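Local coordinates for protein fumarylacetoacetate hydrolase (Burkholderia xenovorans, PDB 5TI1) that probably hydrolyses fumarylacetoacetate to fumarate and acetoacetate, the last step of phenylalanine and tyrosine breakdown, at a magnesium-containing active site, at residues C220-E228 / G387-N395; I148-K158 / W179-A190. All blocks are in the same frame, centred on the assembly; numbering follows the deposited sequence. Where two conformers were deposited one is given.

Interaction 1: residues C220-E228 / G387-N395. With MG (magnesium ion), chain K.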
loop_
_atom_site.group_PDB
_atom_site.type_symbol
_atom_site.label_atom_id
_atom_site.label_comp_id
_atom_site.label_asym_id
_atom_site.label_seq_id
_atom_site.Cartn_x
_atom_site.Cartn_y
_atom_site.Cartn_z
ATOM N N CYS B 220 5.458 -9.600 -21.634
ATOM C CA CYS B 220 5.863 -10.649 -20.704
ATOM C C CYS B 220 5.720 -12.041 -21.320
ATOM O O CYS B 220 4.680 -12.377 -21.892
ATOM C CB CYS B 220 5.001 -10.532 -19.447
ATOM S SG CYS B 220 4.901 -12.007 -18.494
ATOM N N ARG B 221 6.776 -12.849 -21.213
ATOM C CA ARG B 221 6.775 -14.215 -21.723
ATOM C C ARG B 221 6.677 -15.279 -20.635
ATOM O O ARG B 221 6.657 -16.469 -20.958
ATOM C CB ARG B 221 8.037 -14.484 -22.560
ATOM C CG ARG B 221 8.168 -13.636 -23.820
ATOM C CD ARG B 221 9.542 -13.809 -24.447
ATOM N NE ARG B 221 9.840 -12.757 -25.413
ATOM C CZ ARG B 221 10.990 -12.641 -26.074
ATOM N NH1 ARG B 221 11.968 -13.518 -25.879
ATOM N NH2 ARG B 221 11.163 -11.644 -26.932
ATOM N N LYS B 222 6.627 -14.896 -19.356
ATOM C CA LYS B 222 6.564 -15.856 -18.252
ATOM C C LYS B 222 5.499 -15.386 -17.257
ATOM O O LYS B 222 5.788 -15.035 -16.110
ATOM C CB LYS B 222 7.922 -16.019 -17.579
ATOM C CG LYS B 222 8.937 -16.754 -18.424
ATOM C CD LYS B 222 10.098 -17.228 -17.565
ATOM C CE LYS B 222 11.121 -17.975 -18.385
ATOM N NZ LYS B 222 12.207 -18.449 -17.499
ATOM N N LEU B 223 4.253 -15.382 -17.714
ATOM C CA LEU B 223 3.128 -14.999 -16.878
ATOM C C LEU B 223 2.681 -16.189 -16.039
ATOM O O LEU B 223 2.421 -17.278 -16.570
ATOM C CB LEU B 223 1.984 -14.495 -17.752
ATOM C CG LEU B 223 0.752 -13.975 -17.032
ATOM C CD1 LEU B 223 1.127 -12.748 -16.153
ATOM C CD2 LEU B 223 -0.320 -13.657 -18.054
ATOM N N ASP B 224 2.586 -15.985 -14.729
ATOM C CA ASP B 224 2.370 -17.097 -13.820
ATOM C C ASP B 224 1.335 -16.708 -12.773
ATOM O O ASP B 224 1.062 -15.525 -12.541
ATOM C CB ASP B 224 3.697 -17.521 -13.162
ATOM C CG ASP B 224 3.655 -18.936 -12.598
ATOM O OD1 ASP B 224 2.591 -19.583 -12.679
ATOM O OD2 ASP B 224 4.691 -19.405 -12.080
ATOM N N ILE B 225 0.739 -17.730 -12.164
ATOM C CA ILE B 225 -0.088 -17.552 -10.975
ATOM C C ILE B 225 0.795 -17.630 -9.743
ATOM O O ILE B 225 1.945 -18.080 -9.811
ATOM C CB ILE B 225 -1.187 -18.622 -10.864
ATOM C CG1 ILE B 225 -0.553 -19.958 -10.456
ATOM C CG2 ILE B 225 -1.976 -18.729 -12.159
ATOM C CD1 ILE B 225 -1.537 -21.062 -10.219
ATOM N N GLU B 226 0.246 -17.226 -8.604
ATOM C CA GLU B 226 0.765 -17.637 -7.304
ATOM C C GLU B 226 -0.444 -17.985 -6.457
ATOM O O GLU B 226 -1.217 -17.093 -6.081
ATOM C CB GLU B 226 1.625 -16.555 -6.645
ATOM C CG GLU B 226 2.893 -16.255 -7.436
ATOM C CD GLU B 226 4.029 -15.738 -6.579
ATOM O OE1 GLU B 226 5.202 -16.003 -6.917
ATOM O OE2 GLU B 226 3.751 -15.071 -5.572
ATOM N N LEU B 227 -0.632 -19.285 -6.219
ATOM C CA LEU B 227 -1.724 -19.770 -5.388
ATOM C C LEU B 227 -1.454 -19.391 -3.942
ATOM O O LEU B 227 -0.432 -19.795 -3.374
ATOM C CB LEU B 227 -1.866 -21.286 -5.520
ATOM C CG LEU B 227 -2.668 -21.953 -4.394
ATOM C CD1 LEU B 227 -4.132 -21.594 -4.490
ATOM C CD2 LEU B 227 -2.506 -23.461 -4.464
ATOM N N GLU B 228 -2.362 -18.612 -3.354
ATOM C CA GLU B 228 -2.203 -18.128 -1.990
ATOM C C GLU B 228 -3.563 -18.011 -1.318
ATOM O O GLU B 228 -4.610 -18.070 -1.963
ATOM C CB GLU B 228 -1.523 -16.753 -1.958
ATOM C CG GLU B 228 -0.222 -16.665 -2.730
ATOM C CD GLU B 228 0.503 -15.370 -2.475
ATOM O OE1 GLU B 228 1.354 -14.986 -3.302
ATOM O OE2 GLU B 228 0.211 -14.741 -1.443
ATOM N N GLY B 387 2.328 -24.474 -6.035
ATOM C CA GLY B 387 1.426 -23.356 -6.209
ATOM C C GLY B 387 1.731 -22.415 -7.351
ATOM O O GLY B 387 1.158 -21.318 -7.388
ATOM N N SER B 388 2.596 -22.797 -8.289
ATOM C CA SER B 388 2.891 -21.943 -9.428
ATOM C C SER B 388 3.292 -22.800 -10.619
ATOM O O SER B 388 3.864 -23.876 -10.454
ATOM C CB SER B 388 4.013 -20.948 -9.107
ATOM O OG SER B 388 5.249 -21.622 -8.933
ATOM N N LEU B 389 3.002 -22.302 -11.829
ATOM C CA LEU B 389 3.497 -22.977 -13.024
ATOM C C LEU B 389 5.015 -23.006 -13.047
ATOM O O LEU B 389 5.606 -23.961 -13.566
ATOM C CB LEU B 389 2.964 -22.311 -14.297
ATOM C CG LEU B 389 1.521 -22.574 -14.731
ATOM C CD1 LEU B 389 1.259 -24.060 -14.832
ATOM C CD2 LEU B 389 0.525 -21.928 -13.789
ATOM N N LEU B 390 5.661 -21.976 -12.486
ATOM C CA LEU B 390 7.116 -21.987 -12.363
ATOM C C LEU B 390 7.601 -23.259 -11.667
ATOM O O LEU B 390 8.556 -23.904 -12.119
ATOM C CB LEU B 390 7.588 -20.739 -11.614
ATOM C CG LEU B 390 9.075 -20.733 -11.242
ATOM C CD1 LEU B 390 9.945 -20.618 -12.490
ATOM C CD2 LEU B 390 9.402 -19.636 -10.219
ATOM N N GLU B 391 6.939 -23.652 -10.578
ATOM C CA GLU B 391 7.314 -24.898 -9.913
ATOM C C GLU B 391 6.772 -26.111 -10.661
ATOM O O GLU B 391 7.503 -27.080 -10.891
ATOM C CB GLU B 391 6.813 -24.910 -8.472
ATOM C CG GLU B 391 7.307 -23.750 -7.613
ATOM C CD GLU B 391 6.438 -23.556 -6.406
ATOM O OE1 GLU B 391 6.730 -24.168 -5.364
ATOM O OE2 GLU B 391 5.444 -22.808 -6.504
ATOM N N LEU B 392 5.489 -26.075 -11.033
ATOM C CA LEU B 392 4.855 -27.246 -11.631
ATOM C C LEU B 392 5.592 -27.718 -12.879
ATOM O O LEU B 392 5.675 -28.929 -13.126
ATOM C CB LEU B 392 3.390 -26.940 -11.954
ATOM C CG LEU B 392 2.493 -26.708 -10.733
ATOM C CD1 LEU B 392 1.135 -26.139 -11.119
ATOM C CD2 LEU B 392 2.346 -27.995 -9.915
ATOM N N THR B 393 6.150 -26.795 -13.663
ATOM C CA THR B 393 6.857 -27.144 -14.891
ATOM C C THR B 393 8.369 -27.010 -14.751
ATOM O O THR B 393 9.088 -27.157 -15.745
ATOM C CB THR B 393 6.368 -26.285 -16.064
ATOM O OG1 THR B 393 6.824 -24.936 -15.909
ATOM C CG2 THR B 393 4.854 -26.285 -16.136
ATOM N N TRP B 394 8.860 -26.759 -13.540
ATOM C CA TRP B 394 10.277 -26.500 -13.272
ATOM C C TRP B 394 10.854 -25.542 -14.314
ATOM O O TRP B 394 11.749 -25.866 -15.097
ATOM C CB TRP B 394 11.085 -27.795 -13.197
ATOM C CG TRP B 394 12.354 -27.634 -12.398
ATOM C CD1 TRP B 394 13.630 -27.580 -12.882
ATOM C CD2 TRP B 394 12.459 -27.480 -10.975
ATOM N NE1 TRP B 394 14.523 -27.416 -11.848
ATOM C CE2 TRP B 394 13.830 -27.351 -10.669
ATOM C CE3 TRP B 394 11.527 -27.449 -9.931
ATOM C CZ2 TRP B 394 14.292 -27.192 -9.363
ATOM C CZ3 TRP B 394 11.990 -27.284 -8.634
ATOM C CH2 TRP B 394 13.358 -27.158 -8.363
ATOM N N ASN B 395 10.299 -24.330 -14.303
ATOM C CA ASN B 395 10.699 -23.253 -15.207
ATOM C C ASN B 395 10.573 -23.658 -16.676
ATOM O O ASN B 395 11.287 -23.137 -17.537
ATOM C CB ASN B 395 12.120 -22.773 -14.905
ATOM C CG ASN B 395 12.372 -21.379 -15.421
ATOM O OD1 ASN B 395 11.426 -20.649 -15.745
ATOM N ND2 ASN B 395 13.644 -20.992 -15.501
HETATM MG MG MG K . 3.115 -13.790 -3.937
#
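The carboxylate of Asp224, on strand 223-233, straddles the N-terminus of the short helix 389-392 and takes two of its first backbone N-H groups. OD1 accepts from Leu389 N at 2.9 Å with its syn lone pair; OD2 accepts from Leu390 N at 2.8 Å, also on the syn side but 34° out of the carboxylate plane. Asp224 gets there because CG swings anti to the backbone N (chi1 -160°), and the positive end of the helix probably steadies its charge. Leu389 CD2 then lies 4.0 Å from Ile225 CG1, a small apolar patch beside the carboxylate. Further along, Leu227 N gives Gly387 O a nearly straight bond of 3.0 Å, and at the other end Lys222 NZ reaches Asn395 OD1. In the next shell Ser388 is the N-cap: its OG accepts from Glu391 N and donates to Glu391 OE2. Arg264 pairs with both Asp224 OD2 and Glu226 OE1, so one guanidinium ties the helix anchor to a metal ligand. The CA-CB bond of Glu226 points away from 387-395, and its OE2, like Glu228 OE1, binds the magnesium at 2.2 Å.

Interaction 2: residues I148-K158 / W179-A190. With MG (magnesium ion), chain K.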
loop_
_atom_site.group_PDB
_atom_site.type_symbol
_atom_site.label_atom_id
_atom_site.label_comp_id
_atom_site.label_asym_id
_atom_site.label_seq_id
_atom_site.Cartn_x
_atom_site.Cartn_y
_atom_site.Cartn_z
ATOM N N ILE B 148 -9.270 -2.021 0.721
ATOM C CA ILE B 148 -8.024 -2.532 1.290
ATOM C C ILE B 148 -7.100 -1.351 1.563
ATOM O O ILE B 148 -6.574 -0.754 0.605
ATOM C CB ILE B 148 -7.376 -3.556 0.351
ATOM C CG1 ILE B 148 -8.363 -4.699 0.086
ATOM C CG2 ILE B 148 -6.070 -4.084 0.917
ATOM C CD1 ILE B 148 -7.990 -5.560 -1.113
ATOM N N PRO B 149 -6.861 -0.986 2.831
ATOM C CA PRO B 149 -5.934 0.125 3.100
ATOM C C PRO B 149 -4.496 -0.221 2.756
ATOM O O PRO B 149 -3.746 0.644 2.276
ATOM C CB PRO B 149 -6.117 0.376 4.611
ATOM C CG PRO B 149 -7.413 -0.299 4.978
ATOM C CD PRO B 149 -7.458 -1.508 4.073
ATOM N N GLY B 150 -4.090 -1.464 3.010
ATOM C CA GLY B 150 -2.757 -1.963 2.728
ATOM C C GLY B 150 -2.779 -3.437 2.373
ATOM O O GLY B 150 -3.533 -4.221 2.960
ATOM N N TYR B 151 -1.945 -3.824 1.411
ATOM C CA TYR B 151 -1.796 -5.210 0.990
ATOM C C TYR B 151 -0.337 -5.614 1.175
ATOM O O TYR B 151 0.566 -4.974 0.629
ATOM C CB TYR B 151 -2.264 -5.395 -0.463
ATOM C CG TYR B 151 -1.798 -6.665 -1.140
ATOM C CD1 TYR B 151 -1.855 -7.890 -0.488
ATOM C CD2 TYR B 151 -1.310 -6.636 -2.457
ATOM C CE1 TYR B 151 -1.430 -9.068 -1.114
ATOM C CE2 TYR B 151 -0.882 -7.793 -3.085
ATOM C CZ TYR B 151 -0.944 -9.006 -2.409
ATOM O OH TYR B 151 -0.518 -10.155 -3.027
ATOM N N THR B 152 -0.118 -6.641 1.983
ATOM C CA THR B 152 1.196 -7.185 2.282
ATOM C C THR B 152 1.241 -8.624 1.791
ATOM O O THR B 152 0.255 -9.355 1.924
ATOM C CB THR B 152 1.462 -7.155 3.796
ATOM O OG1 THR B 152 1.434 -5.802 4.271
ATOM C CG2 THR B 152 2.801 -7.801 4.120
ATOM N N ASP B 153 2.378 -9.047 1.244
ATOM C CA ASP B 153 2.496 -10.418 0.758
ATOM C C ASP B 153 3.719 -11.084 1.368
ATOM O O ASP B 153 4.812 -10.509 1.368
ATOM C CB ASP B 153 2.568 -10.472 -0.766
ATOM C CG ASP B 153 2.341 -11.872 -1.305
ATOM O OD1 ASP B 153 1.603 -12.661 -0.657
ATOM O OD2 ASP B 153 2.917 -12.179 -2.366
ATOM N N PHE B 154 3.527 -12.290 1.894
ATOM C CA PHE B 154 4.609 -13.023 2.512
ATOM C C PHE B 154 5.128 -14.081 1.541
ATOM O O PHE B 154 4.882 -14.012 0.329
ATOM C CB PHE B 154 4.125 -13.597 3.850
ATOM C CG PHE B 154 3.886 -12.540 4.887
ATOM C CD1 PHE B 154 4.932 -12.089 5.692
ATOM C CD2 PHE B 154 2.633 -11.956 5.027
ATOM C CE1 PHE B 154 4.727 -11.088 6.635
ATOM C CE2 PHE B 154 2.419 -10.949 5.968
ATOM C CZ PHE B 154 3.471 -10.516 6.771
ATOM N N TYR B 155 5.834 -15.074 2.074
ATOM C CA TYR B 155 6.645 -15.987 1.282
ATOM C C TYR B 155 6.864 -17.246 2.101
ATOM O O TYR B 155 7.979 -17.765 2.167
ATOM C CB TYR B 155 7.975 -15.313 0.936
ATOM C CG TYR B 155 8.772 -15.947 -0.175
ATOM C CD1 TYR B 155 8.402 -15.785 -1.508
ATOM C CD2 TYR B 155 9.929 -16.656 0.098
ATOM C CE1 TYR B 155 9.148 -16.338 -2.523
ATOM C CE2 TYR B 155 10.677 -17.225 -0.911
ATOM C CZ TYR B 155 10.285 -17.061 -2.221
ATOM O OH TYR B 155 11.029 -17.624 -3.228
ATOM N N SER B 156 5.810 -17.728 2.756
ATOM C CA SER B 156 5.975 -18.551 3.949
ATOM C C SER B 156 5.812 -20.041 3.677
ATOM O O SER B 156 5.535 -20.800 4.613
ATOM C CB SER B 156 4.999 -18.104 5.040
ATOM O OG SER B 156 5.273 -16.783 5.491
ATOM N N SER B 157 5.980 -20.478 2.429
ATOM C CA SER B 157 5.972 -21.901 2.095
ATOM C C SER B 157 7.407 -22.397 1.960
ATOM O O SER B 157 8.148 -21.934 1.084
ATOM C CB SER B 157 5.200 -22.165 0.804
ATOM O OG SER B 157 5.365 -23.508 0.363
ATOM N N LYS B 158 7.793 -23.344 2.824
ATOM C CA LYS B 158 9.138 -23.906 2.735
ATOM C C LYS B 158 9.346 -24.631 1.412
ATOM O O LYS B 158 10.410 -24.513 0.795
ATOM C CB LYS B 158 9.409 -24.848 3.912
ATOM C CG LYS B 158 10.864 -25.257 4.013
ATOM C CD LYS B 158 11.154 -26.018 5.307
ATOM C CE LYS B 158 12.638 -26.330 5.445
ATOM N NZ LYS B 158 12.976 -26.949 6.766
ATOM N N TRP B 179 15.441 -16.895 5.891
ATOM C CA TRP B 179 14.099 -17.409 5.617
ATOM C C TRP B 179 13.550 -18.222 6.791
ATOM O O TRP B 179 12.352 -18.160 7.094
ATOM C CB TRP B 179 14.094 -18.258 4.335
ATOM C CG TRP B 179 12.698 -18.603 3.904
ATOM C CD1 TRP B 179 11.924 -17.930 3.000
ATOM C CD2 TRP B 179 11.891 -19.673 4.403
ATOM N NE1 TRP B 179 10.690 -18.527 2.894
ATOM C CE2 TRP B 179 10.645 -19.601 3.744
ATOM C CE3 TRP B 179 12.108 -20.704 5.329
ATOM C CZ2 TRP B 179 9.619 -20.516 3.986
ATOM C CZ3 TRP B 179 11.086 -21.605 5.571
ATOM C CH2 TRP B 179 9.856 -21.501 4.907
ATOM N N SER B 180 14.398 -18.999 7.452
ATOM C CA SER B 180 13.959 -19.812 8.577
ATOM C C SER B 180 14.011 -19.058 9.904
ATOM O O SER B 180 13.683 -19.640 10.943
ATOM C CB SER B 180 14.799 -21.091 8.656
ATOM O OG SER B 180 14.627 -21.878 7.479
ATOM N N GLU B 181 14.403 -17.781 9.885
ATOM C CA GLU B 181 14.410 -16.939 11.075
ATOM C C GLU B 181 13.263 -15.939 11.102
ATOM O O GLU B 181 12.989 -15.369 12.162
ATOM C CB GLU B 181 15.742 -16.184 11.189
ATOM C CG GLU B 181 16.963 -17.094 11.313
ATOM C CD GLU B 181 17.249 -17.515 12.755
ATOM O OE1 GLU B 181 16.596 -16.976 13.671
ATOM O OE2 GLU B 181 18.131 -18.372 12.964
ATOM N N MET B 182 12.586 -15.708 9.977
ATOM C CA MET B 182 11.508 -14.731 9.958
ATOM C C MET B 182 10.572 -15.044 8.805
ATOM O O MET B 182 11.005 -15.590 7.781
ATOM C CB MET B 182 12.058 -13.306 9.819
ATOM C CG MET B 182 12.713 -13.050 8.485
ATOM S SD MET B 182 13.141 -11.330 8.215
ATOM C CE MET B 182 14.385 -11.119 9.483
ATOM N N PRO B 183 9.300 -14.717 8.932
ATOM C CA PRO B 183 8.416 -14.793 7.770
ATOM C C PRO B 183 8.636 -13.590 6.866
ATOM O O PRO B 183 7.966 -12.566 7.025
ATOM C CB PRO B 183 7.015 -14.803 8.391
ATOM C CG PRO B 183 7.192 -14.134 9.732
ATOM C CD PRO B 183 8.575 -14.465 10.191
ATOM N N ILE B 184 9.585 -13.693 5.931
ATOM C CA ILE B 184 9.888 -12.548 5.085
ATOM C C ILE B 184 8.661 -12.177 4.249
ATOM O O ILE B 184 7.796 -13.013 3.947
ATOM C CB ILE B 184 11.100 -12.807 4.175
ATOM C CG1 ILE B 184 10.768 -13.852 3.123
ATOM C CG2 ILE B 184 12.330 -13.215 4.987
ATOM C CD1 ILE B 184 11.828 -13.968 2.069
ATOM N N GLY B 185 8.593 -10.903 3.878
ATOM C CA GLY B 185 7.465 -10.379 3.134
ATOM C C GLY B 185 7.807 -9.014 2.582
ATOM O O GLY B 185 8.882 -8.464 2.837
ATOM N N TYR B 186 6.859 -8.466 1.827
ATOM C CA TYR B 186 7.036 -7.180 1.164
ATOM C C TYR B 186 5.672 -6.496 1.105
ATOM O O TYR B 186 4.635 -7.153 1.218
ATOM C CB TYR B 186 7.651 -7.360 -0.240
ATOM C CG TYR B 186 6.736 -8.069 -1.223
ATOM C CD1 TYR B 186 6.588 -9.450 -1.201
ATOM C CD2 TYR B 186 6.003 -7.349 -2.166
ATOM C CE1 TYR B 186 5.728 -10.100 -2.099
ATOM C CE2 TYR B 186 5.149 -7.986 -3.059
ATOM C CZ TYR B 186 5.008 -9.360 -3.025
ATOM O OH TYR B 186 4.144 -9.981 -3.917
ATOM N N ASN B 187 5.675 -5.163 0.981
ATOM C CA ASN B 187 4.434 -4.449 0.680
ATOM C C ASN B 187 4.007 -4.748 -0.752
ATOM O O ASN B 187 4.815 -4.654 -1.679
ATOM C CB ASN B 187 4.593 -2.937 0.826
ATOM C CG ASN B 187 5.041 -2.524 2.193
ATOM O OD1 ASN B 187 6.140 -2.020 2.351
ATOM N ND2 ASN B 187 4.197 -2.735 3.190
ATOM N N GLY B 188 2.735 -5.109 -0.931
ATOM C CA GLY B 188 2.142 -5.208 -2.242
ATOM C C GLY B 188 1.357 -3.950 -2.573
ATOM O O GLY B 188 1.256 -3.013 -1.784
ATOM N N ARG B 189 0.792 -3.945 -3.774
ATOM C CA ARG B 189 0.039 -2.803 -4.272
ATOM C C ARG B 189 -1.454 -3.030 -4.031
ATOM O O ARG B 189 -2.088 -3.857 -4.697
ATOM C CB ARG B 189 0.341 -2.587 -5.751
ATOM C CG ARG B 189 -0.332 -1.370 -6.339
ATOM C CD ARG B 189 0.371 -0.055 -5.928
ATOM N NE ARG B 189 -0.341 1.049 -6.557
ATOM C CZ ARG B 189 -0.163 2.345 -6.331
ATOM N NH1 ARG B 189 0.732 2.786 -5.443
ATOM N NH2 ARG B 189 -0.916 3.210 -7.015
ATOM N N ALA B 190 -2.025 -2.265 -3.103
ATOM C CA ALA B 190 -3.441 -2.427 -2.784
ATOM C C ALA B 190 -4.343 -2.031 -3.947
ATOM O O ALA B 190 -5.397 -2.648 -4.141
ATOM C CB ALA B 190 -3.794 -1.615 -1.533
HETATM MG MG MG K . 3.115 -13.790 -3.937
HETATM O O HOH W 1 0.528 -2.145 0.758
HETATM O O HOH W 2 1.812 -8.997 -4.801
HETATM O O HOH W 3 7.456 -15.711 4.662
HETATM O O HOH W 4 13.551 -24.288 8.124
#
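An antiparallel strand pair at the edge of the metal-binding sheet carries Asp153, whose OD2 binds magnesium at 2.3 Å, and Tyr186, whose ring lies alongside it. Asp153 and Tyr186 form a hydrogen-bonded pair: Asp153 N to Tyr186 O and Tyr186 N to Asp153 O, both 2.9 Å, with each donor nearly in line with the carbonyl it meets. Their side chains leave the same face and run side by side, carboxylate and ring planes 73° apart. Tyr186 CG sits between its own N and carbonyl carbon (chi1 67°), which folds the ring back over the neighbouring strand; CE1 comes to 3.4 Å from Asp153 CB, and OH ends 3.0 Å from Asp153 OD2. A water joins Tyr186 OH to Tyr151 OH on this metal side.

Strand 185-188 is one of the two outermost strands of the mixed sheet within this chain, and 151-154 lies between it and 372-374. On the face of Thr152 and Phe154, Phe154 points its ring edge at Pro183 O, which lies in the ring plane 3.3 Å from CD1; no polar partner for this buried oxygen is modelled. Thr152 OG1 is hydrogen-bonded to His360 NE2. Beyond the strand, Arg189 NH2 forms a salt bridge with Asp371 of the second subunit.

Past the strands, Trp179 meets the chain at Tyr155, a predicted substrate-binding residue. The indole NE1 donates to Tyr155 O at 2.9 Å, while the two rings meet rim to rim with planes at 75°. Ile184 CD1 also touches Tyr155 CD2. The far end of the indole lies against the start of helix 158-168, CH2 being 3.3 Å from Lys158 CA, and Ser157 OG caps that helix at the N of His160, the predicted proton acceptor.

How the interactions relate
Interactions 1 and 2 have centres 18 Å apart, yet they meet at one magnesium ion. Strands 151-154 and 223-233 belong to the same mixed sheet, with 372-374 between them; the first supplies Asp153, the second Glu226 and Glu228, and Asp260 from strand 252-263 completes the four protein ligands. Glu228 OE2 lies only 2.6 Å from Asp153 OD1, a close approach of two carboxylates that is consistent with the metal offsetting their charge or with a proton shared between them. Residues 387-395 back the glutamate-bearing strand, whereas 179-190 flank the aspartate-bearing one, which runs on through Tyr155, a predicted substrate-binding residue, toward His160, the predicted proton acceptor.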